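Local coordinates for calcium-regulated actin-bundling protein (Dictyostelium discoideum, PDB 4X3N), which binds calcium and actin filaments, bundling the filaments, and may contribute to the structure and reorganization of filopodia and pseudopodia during cell movement, at residues Phe33-Ala38 and Asp144-Gly149; Pro181-Ala186 and Lys253-Ala258; Ala205-Glu210 and Thr222-Gln227. All coordinates share one frame; numbering follows the deposited sequence.

Contact 1 of 3, residues Phe33-Ala38 and Asp144-Gly149; sequences FFCNVA and DVNFDG. With CA (calcium ion), chain D.
Phe34 and Cys35 lean on a calcium-binding loop without a single hydrogen bond crossing between the segments, and every metal ligand in the contact lies on the loop side or is water. Phe34 CG stands anti to the backbone N (chi1 -172°), which carries the ring to Val145; the ring meets CG2 of that valine, although the modelled approach is too short to be trusted. Beside it, Cys35 SG lies 3.8 Å from Asn146 CB. Leu154, Glu155 and Leu158 of helix 153-160 also touch Phe34. The loop itself is tightly organised. Calcium is bound by Asp144 OD1 at 2.3 Å, by Asn146, and by Asp148 OD1 at 2.5 Å. Water 1 sits 2.4 Å from the calcium and donates to Asp148 OD2 at 2.6 Å. Asp144 OD1 also accepts Asp148 N at 3.3 Å through its syn lone pair, and Gly149 N gives Asp144 OD2 a 2.8 Å bond; Tyr101 of the second subunit also hydrogen-bonds OD2. These bonds fix the rotation of the Asp144 carboxylate. With Arg150 O and Glu155 completing the site, and a type I turn from Asp144 to Phe147, the arrangement fits an EF-hand calcium loop.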
ATOM      1  N   PHE A  33     -16.963 -12.552  -9.392  1.00 27.05           N
ATOM      2  CA  PHE A  33     -16.907 -13.777  -8.568  1.00 26.87           C
ATOM      3  C   PHE A  33     -15.481 -14.077  -8.135  1.00 25.13           C
ATOM      4  O   PHE A  33     -15.168 -14.247  -6.970  1.00 21.28           O
ATOM      5  CB  PHE A  33     -17.472 -14.968  -9.342  1.00 26.97           C
ATOM      6  CG  PHE A  33     -17.313 -16.259  -8.626  1.00 25.44           C
ATOM      7  CD1 PHE A  33     -18.136 -16.567  -7.531  1.00 25.58           C
ATOM      8  CD2 PHE A  33     -16.360 -17.149  -8.992  1.00 24.93           C
ATOM      9  CE1 PHE A  33     -18.000 -17.775  -6.882  1.00 24.96           C
ATOM     10  CE2 PHE A  33     -16.219 -18.334  -8.337  1.00 25.25           C
ATOM     11  CZ  PHE A  33     -17.009 -18.636  -7.270  1.00 25.41           C
ATOM     12  N   PHE A  34     -14.599 -14.134  -9.124  1.00 24.81           N
ATOM     13  CA  PHE A  34     -13.199 -14.462  -8.901  1.00 23.59           C
ATOM     14  C   PHE A  34     -12.591 -13.495  -7.910  1.00 25.29           C
ATOM     15  O   PHE A  34     -11.904 -13.909  -6.986  1.00 27.82           O
ATOM     16  CB  PHE A  34     -12.471 -14.335 -10.233  1.00 22.32           C
ATOM     17  CG  PHE A  34     -11.065 -14.809 -10.217  1.00 22.03           C
ATOM     18  CD1 PHE A  34     -10.070 -13.998  -9.869  1.00 22.02           C
ATOM     19  CD2 PHE A  34     -10.764 -16.097 -10.651  1.00 22.72           C
ATOM     20  CE1 PHE A  34      -8.751 -14.459  -9.830  1.00 25.14           C
ATOM     21  CE2 PHE A  34      -9.466 -16.582 -10.616  1.00 22.27           C
ATOM     22  CZ  PHE A  34      -8.451 -15.766 -10.235  1.00 21.38           C
ATOM     23  N   CYS A  35     -12.799 -12.211  -8.119  1.00 22.24           N
ATOM     24  CA  CYS A  35     -12.223 -11.217  -7.219  1.00 25.13           C
ATOM     25  C   CYS A  35     -12.723 -11.395  -5.800  1.00 25.69           C
ATOM     26  O   CYS A  35     -11.931 -11.226  -4.840  1.00 26.36           O
ATOM     27  CB  CYS A  35     -12.471  -9.774  -7.708  1.00 26.77           C
ATOM     28  SG  CYS A  35     -11.481  -9.407  -9.187  1.00 28.59           S
ATOM     29  N   ASN A  36     -14.000 -11.748  -5.642  1.00 24.29           N
ATOM     30  CA  ASN A  36     -14.523 -11.991  -4.293  1.00 24.50           C
ATOM     31  C   ASN A  36     -13.945 -13.170  -3.599  1.00 23.15           C
ATOM     32  O   ASN A  36     -13.556 -13.077  -2.448  1.00 23.85           O
ATOM     33  CB  ASN A  36     -16.032 -12.082  -4.325  1.00 27.26           C
ATOM     34  CG  ASN A  36     -16.649 -10.734  -4.600  1.00 30.40           C
ATOM     35  OD1 ASN A  36     -16.075  -9.716  -4.229  1.00 38.22           O
ATOM     36  ND2 ASN A  36     -17.794 -10.704  -5.237  1.00 34.01           N
ATOM     37  N   VAL A  37     -13.873 -14.305  -4.291  1.00 22.86           N
ATOM     38  CA  VAL A  37     -13.233 -15.470  -3.741  1.00 19.99           C
ATOM     39  C   VAL A  37     -11.783 -15.115  -3.381  1.00 18.84           C
ATOM     40  O   VAL A  37     -11.285 -15.521  -2.342  1.00 19.99           O
ATOM     41  CB  VAL A  37     -13.197 -16.680  -4.762  1.00 20.01           C
ATOM     42  CG1 VAL A  37     -12.439 -17.869  -4.141  1.00 18.77           C
ATOM     43  CG2 VAL A  37     -14.618 -17.094  -5.150  1.00 21.48           C
ATOM     44  N   ALA A  38     -11.068 -14.429  -4.276  1.00 18.84           N
ATOM     45  CA  ALA A  38      -9.680 -14.119  -4.046  1.00 18.63           C
ATOM     46  C   ALA A  38      -9.416 -13.139  -2.856  1.00 21.58           C
ATOM     47  O   ALA A  38      -8.307 -13.054  -2.357  1.00 25.23           O
ATOM     48  CB  ALA A  38      -9.002 -13.633  -5.329  1.00 20.34           C
ATOM     49  N   ASP A 144      -1.146 -13.194 -11.971  1.00 23.69           N
ATOM     50  CA  ASP A 144      -2.078 -12.107 -11.581  1.00 22.65           C
ATOM     51  C   ASP A 144      -3.195 -11.859 -12.588  1.00 22.54           C
ATOM     52  O   ASP A 144      -3.219 -10.799 -13.301  1.00 24.82           O
ATOM     53  CB  ASP A 144      -1.305 -10.820 -11.299  1.00 21.60           C
ATOM     54  CG  ASP A 144      -2.203  -9.677 -10.819  1.00 21.28           C
ATOM     55  OD1 ASP A 144      -3.288  -9.941 -10.280  1.00 22.42           O
ATOM     56  OD2 ASP A 144      -1.781  -8.522 -10.985  1.00 19.85           O
ATOM     57  N   VAL A 145      -4.184 -12.754 -12.544  1.00 21.66           N
ATOM     58  CA  VAL A 145      -5.209 -12.784 -13.550  1.00 25.37           C
ATOM     59  C   VAL A 145      -6.267 -11.701 -13.439  1.00 23.29           C
ATOM     60  O   VAL A 145      -6.878 -11.382 -14.419  1.00 20.82           O
ATOM     61  CB  VAL A 145      -5.836 -14.171 -13.699  1.00 32.28           C
ATOM     62  CG1 VAL A 145      -4.728 -15.248 -13.887  1.00 31.90           C
ATOM     63  CG2 VAL A 145      -6.716 -14.482 -12.534  1.00 32.96           C
ATOM     64  N   ASN A 146      -6.441 -11.075 -12.276  1.00 22.21           N
ATOM     65  CA  ASN A 146      -7.331  -9.931 -12.243  1.00 22.37           C
ATOM     66  C   ASN A 146      -6.616  -8.589 -12.306  1.00 23.03           C
ATOM     67  O   ASN A 146      -7.237  -7.569 -12.081  1.00 21.86           O
ATOM     68  CB  ASN A 146      -8.243 -10.011 -11.047  1.00 22.09           C
ATOM     69  CG  ASN A 146      -7.489 -10.203  -9.779  1.00 21.96           C
ATOM     70  OD1 ASN A 146      -6.269 -10.153  -9.770  1.00 20.43           O
ATOM     71  ND2 ASN A 146      -8.207 -10.474  -8.700  1.00 26.10           N
ATOM     72  N   PHE A 147      -5.314  -8.597 -12.590  1.00 20.51           N
ATOM     73  CA  PHE A 147      -4.519  -7.384 -12.799  1.00 23.43           C
ATOM     74  C   PHE A 147      -4.530  -6.375 -11.665  1.00 24.02           C
ATOM     75  O   PHE A 147      -4.611  -5.150 -11.908  1.00 20.97           O
ATOM     76  CB  PHE A 147      -4.903  -6.735 -14.129  1.00 27.58           C
ATOM     77  CG  PHE A 147      -4.645  -7.624 -15.313  1.00 30.07           C
ATOM     78  CD1 PHE A 147      -5.614  -8.429 -15.790  1.00 34.22           C
ATOM     79  CD2 PHE A 147      -3.422  -7.634 -15.927  1.00 35.59           C
ATOM     80  CE1 PHE A 147      -5.380  -9.252 -16.887  1.00 36.35           C
ATOM     81  CE2 PHE A 147      -3.171  -8.453 -17.014  1.00 37.76           C
ATOM     82  CZ  PHE A 147      -4.166  -9.266 -17.487  1.00 34.89           C
ATOM     83  N   ASP A 148      -4.434  -6.886 -10.420  1.00 21.82           N
ATOM     84  CA  ASP A 148      -4.476  -5.992  -9.284  1.00 22.68           C
ATOM     85  C   ASP A 148      -3.137  -5.795  -8.653  1.00 24.27           C
ATOM     86  O   ASP A 148      -3.041  -5.134  -7.656  1.00 26.99           O
ATOM     87  CB  ASP A 148      -5.597  -6.383  -8.284  1.00 22.25           C
ATOM     88  CG  ASP A 148      -5.321  -7.698  -7.584  1.00 21.72           C
ATOM     89  OD1 ASP A 148      -4.328  -8.310  -7.916  1.00 19.42           O
ATOM     90  OD2 ASP A 148      -6.092  -8.108  -6.711  1.00 23.18           O
ATOM     91  N   GLY A 149      -2.089  -6.364  -9.250  1.00 22.50           N
ATOM     92  CA  GLY A 149      -0.743  -6.380  -8.688  1.00 24.20           C
ATOM     93  C   GLY A 149      -0.611  -7.202  -7.397  1.00 23.30           C
ATOM     94  O   GLY A 149       0.360  -7.020  -6.640  1.00 24.33           O
TER
HETATM   95 CA    CA D 301      -4.379 -10.733  -8.381  1.00 25.66          CA
HETATM   96  O   HOH W   1      -5.970 -10.729  -6.603  1.00 19.76           O

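Contact 2 of 3, residues Pro181-Ala186 and Lys253-Ala258; sequences PEIKKA and KKYGGA
Glu182 divides its carboxylate between two residues, OE1 accepting a hydrogen bond from Tyr255 OH at 3.2 Å and OE2 forming a salt bridge with Lys254 NZ at 2.9 Å. Both donors come from above the carboxylate plane, the hydroxyl 52° out of it, and the chain bend at chi2 (86°) presents the group to them. OE1 lies at the tyrosine edge, in the ring plane, the carboxylate nearly upright to it. The more closely packed part is inward: Ile183 CD1 touches Tyr255 CD2 at 3.9 Å, its CG1 lies beside the same atom, and Ala275 and Ser272 close in round the isoleucine. Here the start of helix 181-211 meets the end of helix 232-255 in an antiparallel helical bundle, to which helix 273-290 also contributes. The ring of His180 stacks on Tyr255. Outward the contact thins. Lys254 is exposed, its CG resting 3.7 Å above one face of the Tyr255 ring, offset toward the rim, before the chain runs out to the salt bridge. With an alanine at Glu182 the Lys254 ammonium would probably lose this counter-charge and the Tyr255 hydroxyl this acceptor. Beyond Tyr255 the helix ends, and Gly256 begins a loop.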
ATOM      1  N   PRO A 181     -25.147 -24.785   4.727  1.00 33.19           N
ATOM      2  CA  PRO A 181     -25.139 -24.276   6.103  1.00 35.57           C
ATOM      3  C   PRO A 181     -24.465 -25.204   7.120  1.00 33.89           C
ATOM      4  O   PRO A 181     -23.923 -24.709   8.121  1.00 34.20           O
ATOM      5  CB  PRO A 181     -26.634 -24.055   6.450  1.00 33.79           C
ATOM      6  CG  PRO A 181     -27.404 -24.249   5.191  1.00 36.68           C
ATOM      7  CD  PRO A 181     -26.513 -24.902   4.155  1.00 40.46           C
ATOM      8  N   GLU A 182     -24.529 -26.516   6.909  1.00 30.05           N
ATOM      9  CA  GLU A 182     -23.906 -27.421   7.857  1.00 30.08           C
ATOM     10  C   GLU A 182     -22.397 -27.241   7.771  1.00 30.04           C
ATOM     11  O   GLU A 182     -21.671 -27.361   8.780  1.00 27.24           O
ATOM     12  CB  GLU A 182     -24.274 -28.871   7.597  1.00 34.00           C
ATOM     13  CG  GLU A 182     -25.758 -29.179   7.890  1.00 37.76           C
ATOM     14  CD  GLU A 182     -26.708 -28.894   6.691  1.00 40.28           C
ATOM     15  OE1 GLU A 182     -26.362 -28.129   5.724  1.00 35.90           O
ATOM     16  OE2 GLU A 182     -27.822 -29.467   6.732  1.00 42.67           O
ATOM     17  N   ILE A 183     -21.940 -26.967   6.561  1.00 26.80           N
ATOM     18  CA  ILE A 183     -20.520 -26.736   6.329  1.00 28.53           C
ATOM     19  C   ILE A 183     -20.111 -25.389   6.922  1.00 27.45           C
ATOM     20  O   ILE A 183     -19.126 -25.330   7.637  1.00 27.31           O
ATOM     21  CB  ILE A 183     -20.189 -26.872   4.836  1.00 29.36           C
ATOM     22  CG1 ILE A 183     -20.378 -28.347   4.424  1.00 31.81           C
ATOM     23  CG2 ILE A 183     -18.783 -26.377   4.530  1.00 28.21           C
ATOM     24  CD1 ILE A 183     -20.175 -28.634   2.954  1.00 33.90           C
ATOM     25  N   LYS A 184     -20.895 -24.339   6.701  1.00 25.20           N
ATOM     26  CA  LYS A 184     -20.556 -23.066   7.257  1.00 26.20           C
ATOM     27  C   LYS A 184     -20.482 -23.194   8.756  1.00 24.97           C
ATOM     28  O   LYS A 184     -19.556 -22.698   9.374  1.00 25.04           O
ATOM     29  CB  LYS A 184     -21.563 -21.997   6.867  1.00 28.22           C
ATOM     30  CG  LYS A 184     -21.222 -20.593   7.328  1.00 29.63           C
ATOM     31  CD  LYS A 184     -22.300 -19.639   6.856  1.00 32.81           C
ATOM     32  CE  LYS A 184     -21.940 -18.213   7.188  1.00 38.52           C
ATOM     33  NZ  LYS A 184     -23.155 -17.443   7.586  1.00 45.38           N
ATOM     34  N   LYS A 185     -21.416 -23.905   9.347  1.00 29.12           N
ATOM     35  CA  LYS A 185     -21.416 -24.094  10.811  1.00 27.66           C
ATOM     36  C   LYS A 185     -20.141 -24.703  11.293  1.00 28.23           C
ATOM     37  O   LYS A 185     -19.570 -24.265  12.278  1.00 28.51           O
ATOM     38  CB  LYS A 185     -22.585 -24.970  11.240  1.00 30.29           C
ATOM     39  CG  LYS A 185     -23.872 -24.159  11.392  1.00 34.76           C
ATOM     40  CD  LYS A 185     -25.050 -25.056  11.812  1.00 39.61           C
ATOM     41  CE  LYS A 185     -26.336 -24.273  12.186  1.00 42.60           C
ATOM     42  NZ  LYS A 185     -26.863 -23.447  11.068  1.00 41.87           N
ATOM     43  N   ALA A 186     -19.702 -25.741  10.598  1.00 25.79           N
ATOM     44  CA  ALA A 186     -18.532 -26.446  10.965  1.00 25.80           C
ATOM     45  C   ALA A 186     -17.288 -25.577  10.761  1.00 24.06           C
ATOM     46  O   ALA A 186     -16.395 -25.570  11.611  1.00 24.06           O
ATOM     47  CB  ALA A 186     -18.440 -27.730  10.119  1.00 28.68           C
ATOM     48  N   LYS A 253     -21.020 -36.374   7.518  1.00 36.56           N
ATOM     49  CA  LYS A 253     -22.111 -37.327   7.300  1.00 40.81           C
ATOM     50  C   LYS A 253     -23.066 -36.859   6.240  1.00 37.69           C
ATOM     51  O   LYS A 253     -23.532 -37.652   5.439  1.00 35.31           O
ATOM     52  CB  LYS A 253     -22.912 -37.612   8.587  1.00 49.01           C
ATOM     53  CG  LYS A 253     -22.788 -39.028   9.170  1.00 59.86           C
ATOM     54  CD  LYS A 253     -21.344 -39.554   9.256  1.00 67.58           C
ATOM     55  CE  LYS A 253     -20.974 -40.135  10.624  1.00 73.93           C
ATOM     56  NZ  LYS A 253     -20.410 -39.108  11.568  1.00 77.23           N
ATOM     57  N   LYS A 254     -23.410 -35.585   6.253  1.00 37.83           N
ATOM     58  CA  LYS A 254     -24.383 -35.118   5.309  1.00 38.55           C
ATOM     59  C   LYS A 254     -23.837 -34.993   3.919  1.00 41.69           C
ATOM     60  O   LYS A 254     -24.583 -35.210   3.005  1.00 44.07           O
ATOM     61  CB  LYS A 254     -25.015 -33.808   5.721  1.00 37.85           C
ATOM     62  CG  LYS A 254     -26.100 -33.394   4.766  1.00 40.83           C
ATOM     63  CD  LYS A 254     -27.184 -32.610   5.470  1.00 45.71           C
ATOM     64  CE  LYS A 254     -28.080 -31.929   4.445  1.00 47.43           C
ATOM     65  NZ  LYS A 254     -29.258 -31.363   5.138  1.00 51.45           N
ATOM     66  N   TYR A 255     -22.564 -34.636   3.735  1.00 43.47           N
ATOM     67  CA  TYR A 255     -22.050 -34.303   2.381  1.00 39.36           C
ATOM     68  C   TYR A 255     -20.815 -35.048   1.910  1.00 37.10           C
ATOM     69  O   TYR A 255     -20.377 -34.819   0.812  1.00 43.30           O
ATOM     70  CB  TYR A 255     -21.691 -32.829   2.318  1.00 35.44           C
ATOM     71  CG  TYR A 255     -22.854 -31.945   2.432  1.00 38.27           C
ATOM     72  CD1 TYR A 255     -23.733 -31.809   1.382  1.00 35.80           C
ATOM     73  CD2 TYR A 255     -23.067 -31.205   3.583  1.00 39.44           C
ATOM     74  CE1 TYR A 255     -24.800 -30.963   1.471  1.00 39.23           C
ATOM     75  CE2 TYR A 255     -24.136 -30.376   3.684  1.00 37.80           C
ATOM     76  CZ  TYR A 255     -25.001 -30.254   2.631  1.00 38.71           C
ATOM     77  OH  TYR A 255     -26.094 -29.421   2.762  1.00 37.09           O
ATOM     78  N   GLY A 256     -20.226 -35.883   2.736  1.00 40.17           N
ATOM     79  CA  GLY A 256     -18.942 -36.507   2.422  1.00 45.14           C
ATOM     80  C   GLY A 256     -19.063 -37.904   1.842  1.00 48.70           C
ATOM     81  O   GLY A 256     -18.038 -38.592   1.627  1.00 48.69           O
ATOM     82  N   GLY A 257     -20.303 -38.322   1.564  1.00 49.80           N
ATOM     83  CA  GLY A 257     -20.574 -39.651   0.989  1.00 56.86           C
ATOM     84  C   GLY A 257     -20.324 -40.762   2.007  1.00 64.48           C
ATOM     85  O   GLY A 257     -20.149 -40.478   3.203  1.00 61.46           O
ATOM     86  N   ALA A 258     -20.301 -42.025   1.563  1.00 70.33           N
ATOM     87  CA  ALA A 258     -19.874 -43.133   2.444  1.00 68.45           C
ATOM     88  C   ALA A 258     -18.437 -42.821   2.852  1.00 71.65           C
ATOM     89  O   ALA A 258     -17.816 -41.888   2.294  1.00 74.79           O
ATOM     90  CB  ALA A 258     -19.971 -44.483   1.746  1.00 69.27           C
TER

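Contact 3 of 3, residues Ala205-Glu210 and Thr222-Gln227; sequences ARLTEE and TNMLAQ
Thr208 OG1, hydrogen-bonded to the carbonyl O of Lys204 one turn earlier, has Leu225 CD1 against it at 3.6 Å. The contact belongs to a helical hairpin in which the end of helix 181-211 packs on the short helix 220-227. The axes of the two segments approach to 8.9 Å, and their directions differ by 143°, an antiparallel but clearly tilted crossing. No hydrogen bond spans the pair; the contacts are van der Waals and largely apolar. Leu207 carries most of them. Its CG lies anti to the carbonyl carbon (chi1 -61°), which sets the branched end against Met224 and Leu225, where CD1 meets Met224 CB at 3.7 Å and lies equally close to the backbone N of Leu225. Nearer its own backbone, Leu207 CB lies 4.0 Å from Leu225 CG. The other methyl, Leu207 CD2, lies under one face of the Arg206 guanidinium, toward its rim. That guanidinium is steadied by carboxylates of its own helix: NH1 pairs with Glu210 OE2 at 3.3 Å, and NH2 with Glu203. Met224 crosses Leu207 at about a right angle; bends at chi2 and chi3 fold its thioether back, bringing CE to 3.9 Å from Leu207 CD2.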
ATOM      1  N   ALA A 205       1.302 -16.523  27.501  1.00 33.22           N
ATOM      2  CA  ALA A 205       2.357 -15.565  27.264  1.00 35.65           C
ATOM      3  C   ALA A 205       2.334 -14.367  28.176  1.00 40.12           C
ATOM      4  O   ALA A 205       3.394 -13.795  28.479  1.00 40.22           O
ATOM      5  CB  ALA A 205       2.387 -15.112  25.831  1.00 36.08           C
ATOM      6  N   ARG A 206       1.144 -13.984  28.607  1.00 40.47           N
ATOM      7  CA  ARG A 206       1.016 -12.963  29.607  1.00 39.39           C
ATOM      8  C   ARG A 206       1.735 -13.450  30.852  1.00 38.81           C
ATOM      9  O   ARG A 206       2.615 -12.769  31.374  1.00 41.11           O
ATOM     10  CB  ARG A 206      -0.457 -12.703  29.984  1.00 40.77           C
ATOM     11  CG  ARG A 206      -0.729 -11.274  30.447  1.00 40.68           C
ATOM     12  CD  ARG A 206      -1.587 -11.142  31.722  1.00 40.02           C
ATOM     13  NE  ARG A 206      -2.370 -12.298  32.118  1.00 35.78           N
ATOM     14  CZ  ARG A 206      -2.615 -12.666  33.381  1.00 38.11           C
ATOM     15  NH1 ARG A 206      -2.179 -11.989  34.405  1.00 41.23           N
ATOM     16  NH2 ARG A 206      -3.311 -13.738  33.639  1.00 39.58           N
ATOM     17  N   LEU A 207       1.325 -14.608  31.335  1.00 34.79           N
ATOM     18  CA  LEU A 207       1.894 -15.171  32.544  1.00 39.35           C
ATOM     19  C   LEU A 207       3.406 -15.429  32.444  1.00 44.16           C
ATOM     20  O   LEU A 207       4.150 -15.190  33.394  1.00 49.54           O
ATOM     21  CB  LEU A 207       1.201 -16.470  32.892  1.00 38.71           C
ATOM     22  CG  LEU A 207      -0.282 -16.358  33.170  1.00 39.66           C
ATOM     23  CD1 LEU A 207      -0.843 -17.746  33.412  1.00 38.18           C
ATOM     24  CD2 LEU A 207      -0.562 -15.409  34.330  1.00 45.12           C
ATOM     25  N   THR A 208       3.848 -15.915  31.299  1.00 39.94           N
ATOM     26  CA  THR A 208       5.250 -16.143  31.072  1.00 41.69           C
ATOM     27  C   THR A 208       6.014 -14.881  31.327  1.00 46.82           C
ATOM     28  O   THR A 208       6.992 -14.915  32.048  1.00 50.24           O
ATOM     29  CB  THR A 208       5.512 -16.638  29.662  1.00 38.99           C
ATOM     30  OG1 THR A 208       4.869 -17.892  29.515  1.00 37.00           O
ATOM     31  CG2 THR A 208       7.000 -16.834  29.384  1.00 45.05           C
ATOM     32  N   GLU A 209       5.578 -13.769  30.740  1.00 55.72           N
ATOM     33  CA  GLU A 209       6.339 -12.509  30.826  1.00 61.65           C
ATOM     34  C   GLU A 209       6.261 -11.876  32.216  1.00 64.67           C
ATOM     35  O   GLU A 209       7.133 -11.080  32.583  1.00 71.11           O
ATOM     36  CB  GLU A 209       5.941 -11.501  29.733  1.00 62.48           C
ATOM     37  CG  GLU A 209       7.129 -10.713  29.176  1.00 66.82           C
ATOM     38  CD  GLU A 209       8.038 -11.521  28.213  1.00 72.46           C
ATOM     39  OE1 GLU A 209       7.931 -12.775  28.101  1.00 69.83           O
ATOM     40  OE2 GLU A 209       8.891 -10.895  27.544  1.00 70.85           O
ATOM     41  N   GLU A 210       5.246 -12.241  32.990  1.00 56.73           N
ATOM     42  CA  GLU A 210       5.200 -11.829  34.383  1.00 61.25           C
ATOM     43  C   GLU A 210       6.032 -12.735  35.249  1.00 60.17           C
ATOM     44  O   GLU A 210       6.673 -12.266  36.172  1.00 57.02           O
ATOM     45  CB  GLU A 210       3.774 -11.777  34.882  1.00 59.13           C
ATOM     46  CG  GLU A 210       3.089 -10.525  34.357  1.00 68.08           C
ATOM     47  CD  GLU A 210       1.587 -10.679  34.224  1.00 76.76           C
ATOM     48  OE1 GLU A 210       1.044 -10.234  33.173  1.00 75.56           O
ATOM     49  OE2 GLU A 210       0.970 -11.254  35.157  1.00 72.21           O
ATOM     50  N   THR A 222       3.836 -17.758  38.070  1.00 51.10           N
ATOM     51  CA  THR A 222       4.458 -19.051  37.909  1.00 45.08           C
ATOM     52  C   THR A 222       3.518 -20.173  38.172  1.00 46.66           C
ATOM     53  O   THR A 222       3.456 -21.126  37.395  1.00 42.87           O
ATOM     54  CB  THR A 222       5.706 -19.202  38.787  1.00 42.97           C
ATOM     55  OG1 THR A 222       6.641 -18.191  38.409  1.00 38.00           O
ATOM     56  CG2 THR A 222       6.350 -20.552  38.556  1.00 45.49           C
ATOM     57  N   ASN A 223       2.772 -20.061  39.250  1.00 49.35           N
ATOM     58  CA  ASN A 223       1.842 -21.115  39.647  1.00 52.22           C
ATOM     59  C   ASN A 223       0.696 -21.210  38.688  1.00 46.62           C
ATOM     60  O   ASN A 223       0.136 -22.313  38.457  1.00 38.12           O
ATOM     61  CB  ASN A 223       1.272 -20.814  41.040  1.00 61.82           C
ATOM     62  CG  ASN A 223       2.362 -20.494  42.034  1.00 75.87           C
ATOM     63  OD1 ASN A 223       2.977 -21.410  42.584  1.00 87.00           O
ATOM     64  ND2 ASN A 223       2.643 -19.196  42.241  1.00 75.51           N
ATOM     65  N   MET A 224       0.302 -20.037  38.187  1.00 50.67           N
ATOM     66  CA  MET A 224      -0.818 -19.969  37.269  1.00 50.68           C
ATOM     67  C   MET A 224      -0.320 -20.688  36.027  1.00 51.15           C
ATOM     68  O   MET A 224      -0.952 -21.652  35.539  1.00 50.51           O
ATOM     69  CB  MET A 224      -1.201 -18.520  36.975  1.00 56.75           C
ATOM     70  CG  MET A 224      -1.440 -17.673  38.218  1.00 62.01           C
ATOM     71  SD  MET A 224      -2.766 -16.465  38.027  1.00 78.11           S
ATOM     72  CE  MET A 224      -1.917 -14.874  37.942  1.00 67.00           C
ATOM     73  N   LEU A 225       0.854 -20.263  35.551  1.00 49.44           N
ATOM     74  CA  LEU A 225       1.426 -20.845  34.335  1.00 42.69           C
ATOM     75  C   LEU A 225       1.498 -22.338  34.517  1.00 41.85           C
ATOM     76  O   LEU A 225       1.073 -23.102  33.646  1.00 38.27           O
ATOM     77  CB  LEU A 225       2.796 -20.279  34.052  1.00 43.70           C
ATOM     78  CG  LEU A 225       3.110 -19.918  32.615  1.00 46.09           C
ATOM     79  CD1 LEU A 225       4.604 -20.068  32.414  1.00 44.63           C
ATOM     80  CD2 LEU A 225       2.337 -20.738  31.588  1.00 43.14           C
ATOM     81  N   ALA A 226       1.966 -22.772  35.685  1.00 42.06           N
ATOM     82  CA  ALA A 226       2.100 -24.196  35.943  1.00 41.93           C
ATOM     83  C   ALA A 226       0.756 -24.870  35.932  1.00 41.66           C
ATOM     84  O   ALA A 226       0.643 -26.011  35.536  1.00 41.79           O
ATOM     85  CB  ALA A 226       2.791 -24.433  37.291  1.00 44.36           C
ATOM     86  N   GLN A 227      -0.277 -24.172  36.376  1.00 45.02           N
ATOM     87  CA  GLN A 227      -1.591 -24.787  36.487  1.00 52.20           C
ATOM     88  C   GLN A 227      -2.492 -24.604  35.231  1.00 52.71           C
ATOM     89  O   GLN A 227      -3.621 -25.116  35.170  1.00 47.45           O
ATOM     90  CB  GLN A 227      -2.277 -24.221  37.721  1.00 56.25           C
ATOM     91  CG  GLN A 227      -3.380 -25.125  38.257  1.00 68.69           C
ATOM     92  CD  GLN A 227      -2.854 -26.440  38.835  1.00 68.94           C
ATOM     93  OE1 GLN A 227      -2.412 -26.486  39.982  1.00 67.52           O
ATOM     94  NE2 GLN A 227      -2.926 -27.515  38.054  1.00 67.18           N
TER

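How the contacts relate
From the N terminus, contact 1 closes first: 105 mostly helical residues separate its segments, and it ties helix 28-38 to the calcium loop after helix 132-143. The chain then enters the long helix 181-211, whose first turns belong to contact 2 and whose last turns belong to contact 3. Contact 3 closes quickly, over 11 residues, by returning helix 220-227 against that end. Contact 2 closes later, when helix 232-255 has run back to the start of the long helix, so contact 3 lies within its loop. The centres of contacts 2 and 3 are about 39 Å apart; those of contacts 1 and 3, on opposite sides of the chain's centre, about 45 Å.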